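Local structure of putative oxidoreductase (Bacteroides fragilis NCTC 9343, 3FHL) at residues 19-24 and 68-73; 116-121 and 315-320; 311-316 and 323-328. The protein is a putative oxidoreductase of the Gfo/Idh/MocA family and probably binds a nicotinamide dinucleotide cofactor through its Rossmann domain. One frame throughout, in Å; residues are numbered along the deposited sequence.

How the contacts relate
The three contacts come in order of their first segments: 19-24, 116-121, 311-316. Contact 1 lies inside the Rossmann domain, between helix 15-27 and strand 68-71. Contact 2 sets Met-118, at the start of edge strand 119-122, against helix 309-320. Contact 3 ties that helix to the loop that follows it. The centres of contacts 2 and 3 are about 6 Å apart, and Tyr-315 and Glu-316 fall in segments of both. The centre of contact 1 is about 15 Å from that of contact 2 and about 14 Å from that of contact 3. Tyr-311 OH is hydrogen-bonded to His-21 ND1, and Leu-68 touches Met-118. Helix 309-320, from the C-terminal part of the chain, thus lies against the Rossmann sheet.

Contact 1: residues 19-24 and 68-73; sequences VFHAPF and LIVVNT
His-21 points from helix 15-27 toward strand 68-71, and its ring lies over the side chain of Val-70. From CB the side chain passes straight into the ring, whose atoms make the contact. His-21 CG lies 4.0 Å from Val-70 CG1. ND1 keeps the same distance from that methyl, and CE1 and CD2 are only slightly farther. The methyl therefore sits almost over the ring centre, 3.9 Å from the His-21 centroid to Val-70 CG1 and 7° off the ring normal. This is a CH-pi contact. Val-70 CG1 is anti to the backbone N (chi1 179°), which turns this branch to the helix. Phe-20 CB covers the opposite face of the imidazole.

Strand 68-71 is the fourth in chain order of the Rossmann sheet and lies beside strand 6-10. Helix 15-27 follows strand 6-10, so the contact packs the first helix of the fold near the carboxyl end of a neighbouring parallel strand.

Farther round the ring, His-21 CD2 meets Asn-72 ND2 at 3.9 Å. The approach is oblique, and the ring and amide planes are 86° apart. Asn-72 ND2 is hydrogen-bonded to Ala-12 O, in the turn after strand 6-10, and to Ser-16 OG, in the first turn of helix 15-27.

The tip of His-21 is held at both nitrogens, which should fix the rotation of this buried ring. ND1 is hydrogen-bonded to Tyr-311 OH, and NE2 to Glu-95 OE2 at the end of strand 91-95.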
loop_
_atom_site.group_PDB
_atom_site.type_symbol
_atom_site.label_atom_id
_atom_site.label_comp_id
_atom_site.label_asym_id
_atom_site.label_seq_id
_atom_site.Cartn_x
_atom_site.Cartn_y
_atom_site.Cartn_z
ATOM N N VAL C 19 13.234 -16.759 25.081
ATOM C CA VAL C 19 13.290 -16.695 23.608
ATOM C C VAL C 19 14.362 -15.722 23.121
ATOM O O VAL C 19 15.224 -16.087 22.329
ATOM C CB VAL C 19 11.875 -16.365 22.997
ATOM C CG1 VAL C 19 11.945 -16.066 21.507
ATOM C CG2 VAL C 19 10.930 -17.533 23.226
ATOM N N PHE C 20 14.323 -14.491 23.622
ATOM C CA PHE C 20 15.138 -13.410 23.058
ATOM C C PHE C 20 16.450 -13.109 23.779
ATOM O O PHE C 20 17.380 -12.563 23.171
ATOM C CB PHE C 20 14.304 -12.119 22.983
ATOM C CG PHE C 20 13.129 -12.214 22.046
ATOM C CD1 PHE C 20 13.329 -12.308 20.667
ATOM C CD2 PHE C 20 11.831 -12.225 22.538
ATOM C CE1 PHE C 20 12.249 -12.411 19.793
ATOM C CE2 PHE C 20 10.746 -12.322 21.677
ATOM C CZ PHE C 20 10.957 -12.416 20.298
ATOM N N HIS C 21 16.521 -13.435 25.068
ATOM C CA HIS C 21 17.628 -12.964 25.892
ATOM C C HIS C 21 18.579 -14.053 26.369
ATOM O O HIS C 21 19.734 -14.073 25.962
ATOM C CB HIS C 21 17.091 -12.144 27.059
ATOM C CG HIS C 21 16.272 -10.980 26.618
ATOM N ND1 HIS C 21 16.787 -9.969 25.834
ATOM C CD2 HIS C 21 14.970 -10.685 26.813
ATOM C CE1 HIS C 21 15.836 -9.086 25.586
ATOM N NE2 HIS C 21 14.724 -9.499 26.165
ATOM N N ALA C 22 18.088 -14.952 27.217
ATOM C CA ALA C 22 18.909 -16.082 27.704
ATOM C C ALA C 22 19.667 -16.902 26.643
ATOM O O ALA C 22 20.840 -17.198 26.857
ATOM C CB ALA C 22 18.108 -16.982 28.643
ATOM N N PRO C 23 19.028 -17.263 25.497
ATOM C CA PRO C 23 19.806 -17.985 24.485
ATOM C C PRO C 23 21.034 -17.246 23.939
ATOM O O PRO C 23 22.004 -17.900 23.562
ATOM C CB PRO C 23 18.781 -18.206 23.360
ATOM C CG PRO C 23 17.508 -18.237 24.053
ATOM C CD PRO C 23 17.623 -17.142 25.058
ATOM N N PHE C 24 20.988 -15.912 23.914
ATOM C CA PHE C 24 22.082 -15.088 23.381
ATOM C C PHE C 24 23.099 -14.611 24.427
ATOM O O PHE C 24 24.302 -14.631 24.169
ATOM C CB PHE C 24 21.522 -13.914 22.573
ATOM C CG PHE C 24 20.756 -14.358 21.365
ATOM C CD1 PHE C 24 21.432 -14.830 20.240
ATOM C CD2 PHE C 24 19.365 -14.394 21.381
ATOM C CE1 PHE C 24 20.732 -15.270 19.116
ATOM C CE2 PHE C 24 18.651 -14.842 20.265
ATOM C CZ PHE C 24 19.340 -15.291 19.134
ATOM N N LEU C 68 25.459 -5.648 34.074
ATOM C CA LEU C 68 24.310 -5.407 33.189
ATOM C C LEU C 68 23.052 -6.111 33.668
ATOM O O LEU C 68 23.083 -7.297 34.017
ATOM C CB LEU C 68 24.639 -5.840 31.749
ATOM C CG LEU C 68 23.553 -5.763 30.650
ATOM C CD1 LEU C 68 23.226 -4.326 30.312
ATOM C CD2 LEU C 68 23.989 -6.510 29.392
ATOM N N ILE C 69 21.947 -5.369 33.679
ATOM C CA ILE C 69 20.643 -5.930 33.997
ATOM C C ILE C 69 19.706 -5.786 32.792
ATOM O O ILE C 69 19.584 -4.710 32.214
ATOM C CB ILE C 69 20.021 -5.290 35.270
ATOM C CG1 ILE C 69 20.825 -5.702 36.514
ATOM C CG2 ILE C 69 18.550 -5.720 35.459
ATOM C CD1 ILE C 69 20.352 -5.034 37.800
ATOM N N VAL C 70 19.078 -6.897 32.414
ATOM C CA VAL C 70 18.074 -6.917 31.353
ATOM C C VAL C 70 16.689 -6.893 31.992
ATOM O O VAL C 70 16.263 -7.876 32.623
ATOM C CB VAL C 70 18.243 -8.154 30.439
ATOM C CG1 VAL C 70 17.159 -8.180 29.339
ATOM C CG2 VAL C 70 19.636 -8.158 29.805
ATOM N N VAL C 71 16.001 -5.763 31.836
ATOM C CA VAL C 71 14.663 -5.554 32.413
ATOM C C VAL C 71 13.593 -6.066 31.426
ATOM O O VAL C 71 13.243 -5.393 30.447
ATOM C CB VAL C 71 14.459 -4.058 32.828
ATOM C CG1 VAL C 71 13.042 -3.772 33.361
ATOM C CG2 VAL C 71 15.491 -3.660 33.886
ATOM N N ASN C 72 13.110 -7.280 31.676
ATOM C CA ASN C 72 12.117 -7.913 30.801
ATOM C C ASN C 72 10.936 -8.471 31.602
ATOM O O ASN C 72 10.357 -9.506 31.264
ATOM C CB ASN C 72 12.780 -9.000 29.953
ATOM C CG ASN C 72 13.311 -10.148 30.786
ATOM O OD1 ASN C 72 13.792 -9.953 31.899
ATOM N ND2 ASN C 72 13.202 -11.352 30.261
ATOM N N THR C 73 10.606 -7.754 32.674
ATOM C CA THR C 73 9.520 -8.083 33.596
ATOM C C THR C 73 8.172 -7.563 33.039
ATOM O O THR C 73 8.170 -6.942 31.969
ATOM C CB THR C 73 9.825 -7.456 34.975
ATOM O OG1 THR C 73 10.328 -6.127 34.798
ATOM C CG2 THR C 73 10.847 -8.273 35.723
#

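Contact 2: residues 116-121 and 315-320; sequences GLMLSV and YEHLCL
Met-118 and Leu-318 mark the closest backbone approach, with CA atoms 7.9 Å apart. The first segment leaves helix 102-115 at Gly-116, whose positive phi of 65° belongs to a Schellman motif. It then runs into strand 119-122. The second segment lies on helix 309-320. The gap between the backbones is bridged by side chains.

Met-118 carries one side alone. A chi1 of -171° swings its chain away from its own backbone N, and it reaches out before bending at chi3. Met-118 CG touches His-317 CD2 at 3.7 Å. The sulfur follows, with Met-118 SD 3.8 Å from the same His-317 CD2. This is a sulfur-aromatic contact, 4.8 Å from Met-118 SD to the His-317 ring centre, approached obliquely. Leu-318 crosses the methionine at about a right angle and brings CD2 to 3.9 Å from Met-118 CB. The ring of His-317 is also held by a hydrogen bond between ND1 and Gln-322 O.

Leu-324 touches both Met-118 and His-317. Leu-318 also reaches Asn-91 on strand 91-95, and the backbone of Met-118 is hydrogen-bonded to that of Val-92. Helix 309-320 thus packs against the 119-122 border of the Rossmann sheet.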
loop_
_atom_site.group_PDB
_atom_site.type_symbol
_atom_site.label_atom_id
_atom_site.label_comp_id
_atom_site.label_asym_id
_atom_site.label_seq_id
_atom_site.Cartn_x
_atom_site.Cartn_y
_atom_site.Cartn_z
ATOM N N GLY C 116 26.751 8.177 33.791
ATOM C CA GLY C 116 27.609 7.544 32.778
ATOM C C GLY C 116 27.303 6.072 32.544
ATOM O O GLY C 116 28.208 5.268 32.294
ATOM N N LEU C 117 26.021 5.717 32.639
ATOM C CA LEU C 117 25.573 4.338 32.476
ATOM C C LEU C 117 24.831 4.162 31.149
ATOM O O LEU C 117 24.175 5.092 30.674
ATOM C CB LEU C 117 24.662 3.938 33.643
ATOM C CG LEU C 117 25.278 3.969 35.049
ATOM C CD1 LEU C 117 24.208 3.748 36.103
ATOM C CD2 LEU C 117 26.396 2.942 35.174
ATOM N N MET C 118 24.957 2.973 30.556
ATOM C CA MET C 118 24.233 2.618 29.324
ATOM C C MET C 118 22.750 2.381 29.625
ATOM O O MET C 118 22.405 1.674 30.575
ATOM C CB MET C 118 24.839 1.359 28.682
ATOM C CG MET C 118 24.284 1.013 27.264
ATOM S SD MET C 118 24.594 -0.697 26.756
ATOM C CE MET C 118 23.467 -1.540 27.847
ATOM N N LEU C 119 21.878 3.002 28.833
ATOM C CA LEU C 119 20.446 2.676 28.860
ATOM C C LEU C 119 19.968 2.356 27.442
ATOM O O LEU C 119 19.879 3.244 26.593
ATOM C CB LEU C 119 19.615 3.807 29.462
ATOM C CG LEU C 119 18.099 3.599 29.582
ATOM C CD1 LEU C 119 17.759 2.387 30.443
ATOM C CD2 LEU C 119 17.455 4.864 30.130
ATOM N N SER C 120 19.680 1.075 27.220
ATOM C CA SER C 120 19.275 0.538 25.923
ATOM C C SER C 120 17.823 0.072 25.956
ATOM O O SER C 120 17.344 -0.408 26.987
ATOM C CB SER C 120 20.189 -0.641 25.548
ATOM O OG SER C 120 19.769 -1.310 24.362
ATOM N N VAL C 121 17.119 0.227 24.828
ATOM C CA VAL C 121 15.819 -0.415 24.657
ATOM C C VAL C 121 15.921 -1.503 23.590
ATOM O O VAL C 121 16.441 -1.262 22.502
ATOM C CB VAL C 121 14.674 0.598 24.387
ATOM C CG1 VAL C 121 13.369 -0.126 24.024
ATOM C CG2 VAL C 121 14.423 1.439 25.632
ATOM N N TYR C 315 28.229 -5.341 23.881
ATOM C CA TYR C 315 29.603 -5.657 24.238
ATOM C C TYR C 315 30.582 -4.663 23.619
ATOM O O TYR C 315 31.432 -4.116 24.320
ATOM C CB TYR C 315 29.969 -7.097 23.860
ATOM C CG TYR C 315 31.470 -7.313 23.763
ATOM C CD1 TYR C 315 32.264 -7.410 24.916
ATOM C CD2 TYR C 315 32.099 -7.387 22.519
ATOM C CE1 TYR C 315 33.644 -7.602 24.825
ATOM C CE2 TYR C 315 33.476 -7.556 22.421
ATOM C CZ TYR C 315 34.238 -7.662 23.572
ATOM O OH TYR C 315 35.596 -7.836 23.454
ATOM N N GLU C 316 30.448 -4.427 22.316
ATOM C CA GLU C 316 31.327 -3.502 21.591
ATOM C C GLU C 316 31.227 -2.073 22.105
ATOM O O GLU C 316 32.200 -1.344 22.107
ATOM C CB GLU C 316 31.089 -3.582 20.082
ATOM C CG GLU C 316 31.580 -4.900 19.509
ATOM C CD GLU C 316 31.539 -4.969 18.001
ATOM O OE1 GLU C 316 31.362 -3.920 17.344
ATOM O OE2 GLU C 316 31.692 -6.094 17.478
ATOM N N HIS C 317 30.053 -1.704 22.589
ATOM C CA HIS C 317 29.841 -0.415 23.203
ATOM C C HIS C 317 30.523 -0.293 24.564
ATOM O O HIS C 317 31.256 0.665 24.805
ATOM C CB HIS C 317 28.347 -0.156 23.357
ATOM C CG HIS C 317 28.029 1.115 24.079
ATOM N ND1 HIS C 317 28.391 2.355 23.597
ATOM C CD2 HIS C 317 27.372 1.339 25.239
ATOM C CE1 HIS C 317 27.966 3.290 24.431
ATOM N NE2 HIS C 317 27.342 2.700 25.434
ATOM N N LEU C 318 30.252 -1.253 25.443
ATOM C CA LEU C 318 30.713 -1.204 26.833
ATOM C C LEU C 318 32.207 -1.516 26.979
ATOM O O LEU C 318 32.888 -0.938 27.826
ATOM C CB LEU C 318 29.901 -2.173 27.694
ATOM C CG LEU C 318 28.435 -1.848 27.984
ATOM C CD1 LEU C 318 27.827 -3.015 28.715
ATOM C CD2 LEU C 318 28.263 -0.550 28.776
ATOM N N CYS C 319 32.708 -2.422 26.143
ATOM C CA CYS C 319 34.081 -2.891 26.246
ATOM C C CYS C 319 35.041 -2.315 25.209
ATOM O O CYS C 319 36.241 -2.264 25.466
ATOM C CB CYS C 319 34.121 -4.413 26.210
ATOM S SG CYS C 319 33.252 -5.176 27.584
ATOM N N LEU C 320 34.533 -1.889 24.048
ATOM C CA LEU C 320 35.401 -1.367 22.988
ATOM C C LEU C 320 35.088 0.068 22.559
ATOM O O LEU C 320 35.625 0.549 21.557
ATOM C CB LEU C 320 35.415 -2.295 21.764
ATOM C CG LEU C 320 35.777 -3.775 21.942
ATOM C CD1 LEU C 320 35.577 -4.535 20.635
ATOM C CD2 LEU C 320 37.206 -3.943 22.432
#

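Contact 3: residues 311-316 and 323-328; sequences YQNIYE and PLETHA
Asn-313 grips the backbone of the 323-328 loop with both ends of its amide. Glu-325 N donates to Asn-313 OD1 at 2.9 Å. The bond is nearly straight, 171° at the hydrogen, and the donor is tilted from the carbonyl plane. Asn-313 ND2 donates in turn to Pro-323 O at 3.2 Å, lying in the plane of that carbonyl. These two main-chain partners should fix which way round the buried amide sits. A water gives OD1 a second donor and accepts from Thr-326 OG1.

Leu-324 CD1 lies 3.7 Å from Asn-313 OD1. The stem of Glu-325 crosses the amide obliquely, with its CG 3.7 Å from Asn-313 ND2. Glu-325 OE2 comes to 3.5 Å from Asn-313 ND2, but the angle is too poor for a hydrogen bond; the two planes are 63° apart.

With chi1 at 176° the amide of Asn-313 is carried clear of its own helix. Glu-316 is joined to Gln-322 by a backbone hydrogen bond. Thr-326 OG1 is hydrogen-bonded to Ser-120 OG, and Arg-126 binds Glu-325 O.

The amide takes the C=O before Leu-324 and the N-H after it, as a neighbouring parallel strand would. Beyond it, Thr-326 and Ala-328 are backbone-bonded to Val-121 and Leu-119 of the Rossmann edge strand.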
loop_
_atom_site.group_PDB
_atom_site.type_symbol
_atom_site.label_atom_id
_atom_site.label_comp_id
_atom_site.label_asym_id
_atom_site.label_seq_id
_atom_site.Cartn_x
_atom_site.Cartn_y
_atom_site.Cartn_z
ATOM N N TYR C 311 23.261 -8.038 21.470
ATOM C CA TYR C 311 24.212 -8.255 22.561
ATOM C C TYR C 311 25.649 -8.030 22.129
ATOM O O TYR C 311 26.425 -7.424 22.864
ATOM C CB TYR C 311 23.976 -9.629 23.203
ATOM C CG TYR C 311 22.739 -9.588 24.067
ATOM C CD1 TYR C 311 22.748 -8.874 25.266
ATOM C CD2 TYR C 311 21.546 -10.208 23.670
ATOM C CE1 TYR C 311 21.623 -8.789 26.066
ATOM C CE2 TYR C 311 20.401 -10.120 24.461
ATOM C CZ TYR C 311 20.458 -9.415 25.666
ATOM O OH TYR C 311 19.358 -9.304 26.475
ATOM N N GLN C 312 25.987 -8.436 20.903
ATOM C CA GLN C 312 27.310 -8.165 20.381
ATOM C C GLN C 312 27.555 -6.656 20.335
ATOM O O GLN C 312 28.638 -6.188 20.702
ATOM C CB GLN C 312 27.526 -8.809 19.005
ATOM C CG GLN C 312 28.949 -8.632 18.418
ATOM C CD GLN C 312 30.050 -9.347 19.222
ATOM O OE1 GLN C 312 29.775 -10.183 20.088
ATOM N NE2 GLN C 312 31.308 -9.010 18.929
ATOM N N ASN C 313 26.538 -5.895 19.931
ATOM C CA ASN C 313 26.648 -4.444 19.945
ATOM C C ASN C 313 26.837 -3.860 21.345
ATOM O O ASN C 313 27.615 -2.921 21.523
ATOM C CB ASN C 313 25.456 -3.779 19.254
ATOM C CG ASN C 313 25.514 -2.262 19.343
ATOM O OD1 ASN C 313 24.662 -1.639 19.966
ATOM N ND2 ASN C 313 26.552 -1.669 18.753
ATOM N N ILE C 314 26.117 -4.409 22.323
ATOM C CA ILE C 314 26.243 -3.963 23.708
ATOM C C ILE C 314 27.671 -4.181 24.207
ATOM O O ILE C 314 28.265 -3.280 24.833
ATOM C CB ILE C 314 25.210 -4.654 24.613
ATOM C CG1 ILE C 314 23.836 -4.059 24.348
ATOM C CG2 ILE C 314 25.574 -4.522 26.116
ATOM C CD1 ILE C 314 22.793 -4.631 25.206
ATOM N N TYR C 315 28.229 -5.341 23.881
ATOM C CA TYR C 315 29.603 -5.657 24.238
ATOM C C TYR C 315 30.582 -4.663 23.619
ATOM O O TYR C 315 31.432 -4.116 24.320
ATOM C CB TYR C 315 29.969 -7.097 23.860
ATOM C CG TYR C 315 31.470 -7.313 23.763
ATOM C CD1 TYR C 315 32.264 -7.410 24.916
ATOM C CD2 TYR C 315 32.099 -7.387 22.519
ATOM C CE1 TYR C 315 33.644 -7.602 24.825
ATOM C CE2 TYR C 315 33.476 -7.556 22.421
ATOM C CZ TYR C 315 34.238 -7.662 23.572
ATOM O OH TYR C 315 35.596 -7.836 23.454
ATOM N N GLU C 316 30.448 -4.427 22.316
ATOM C CA GLU C 316 31.327 -3.502 21.591
ATOM C C GLU C 316 31.227 -2.073 22.105
ATOM O O GLU C 316 32.200 -1.344 22.107
ATOM C CB GLU C 316 31.089 -3.582 20.082
ATOM C CG GLU C 316 31.580 -4.900 19.509
ATOM C CD GLU C 316 31.539 -4.969 18.001
ATOM O OE1 GLU C 316 31.362 -3.920 17.344
ATOM O OE2 GLU C 316 31.692 -6.094 17.478
ATOM N N PRO C 323 29.814 2.941 19.145
ATOM C CA PRO C 323 28.464 3.495 19.314
ATOM C C PRO C 323 27.414 2.444 19.669
ATOM O O PRO C 323 27.407 1.365 19.094
ATOM C CB PRO C 323 28.157 4.074 17.935
ATOM C CG PRO C 323 29.496 4.412 17.379
ATOM C CD PRO C 323 30.349 3.253 17.806
ATOM N N LEU C 324 26.563 2.762 20.638
ATOM C CA LEU C 324 25.403 1.940 20.943
ATOM C C LEU C 324 24.367 2.168 19.848
ATOM O O LEU C 324 24.092 3.310 19.483
ATOM C CB LEU C 324 24.838 2.330 22.307
ATOM C CG LEU C 324 23.500 1.738 22.749
ATOM C CD1 LEU C 324 23.617 0.253 22.947
ATOM C CD2 LEU C 324 22.985 2.439 24.006
ATOM N N GLU C 325 23.813 1.089 19.303
ATOM C CA GLU C 325 22.809 1.217 18.231
ATOM C C GLU C 325 21.409 1.490 18.781
ATOM O O GLU C 325 20.593 2.125 18.120
ATOM C CB GLU C 325 22.787 -0.034 17.344
ATOM C CG GLU C 325 24.057 -0.228 16.511
ATOM C CD GLU C 325 24.026 -1.487 15.647
ATOM O OE1 GLU C 325 23.015 -1.718 14.945
ATOM O OE2 GLU C 325 25.022 -2.248 15.660
ATOM N N THR C 326 21.152 1.023 20.000
ATOM C CA THR C 326 19.805 0.941 20.537
ATOM C C THR C 326 19.575 1.845 21.751
ATOM O O THR C 326 19.009 1.418 22.759
ATOM C CB THR C 326 19.469 -0.509 20.936
ATOM O OG1 THR C 326 20.488 -0.994 21.819
ATOM C CG2 THR C 326 19.397 -1.431 19.680
ATOM N N HIS C 327 19.992 3.096 21.642
ATOM C CA HIS C 327 19.696 4.084 22.678
ATOM C C HIS C 327 18.207 4.119 23.002
ATOM O O HIS C 327 17.369 3.998 22.109
ATOM C CB HIS C 327 20.103 5.483 22.226
ATOM C CG HIS C 327 21.580 5.722 22.227
ATOM N ND1 HIS C 327 22.333 5.730 21.075
ATOM C CD2 HIS C 327 22.438 5.991 23.240
ATOM C CE1 HIS C 327 23.594 5.979 21.377
ATOM N NE2 HIS C 327 23.684 6.142 22.685
ATOM N N ALA C 328 17.888 4.292 24.281
ATOM C CA ALA C 328 16.503 4.437 24.728
ATOM C C ALA C 328 15.758 5.584 24.045
ATOM O O ALA C 328 14.534 5.503 23.866
ATOM C CB ALA C 328 16.450 4.600 26.236
HETATM O O HOH W 1 22.256 -2.946 20.814
#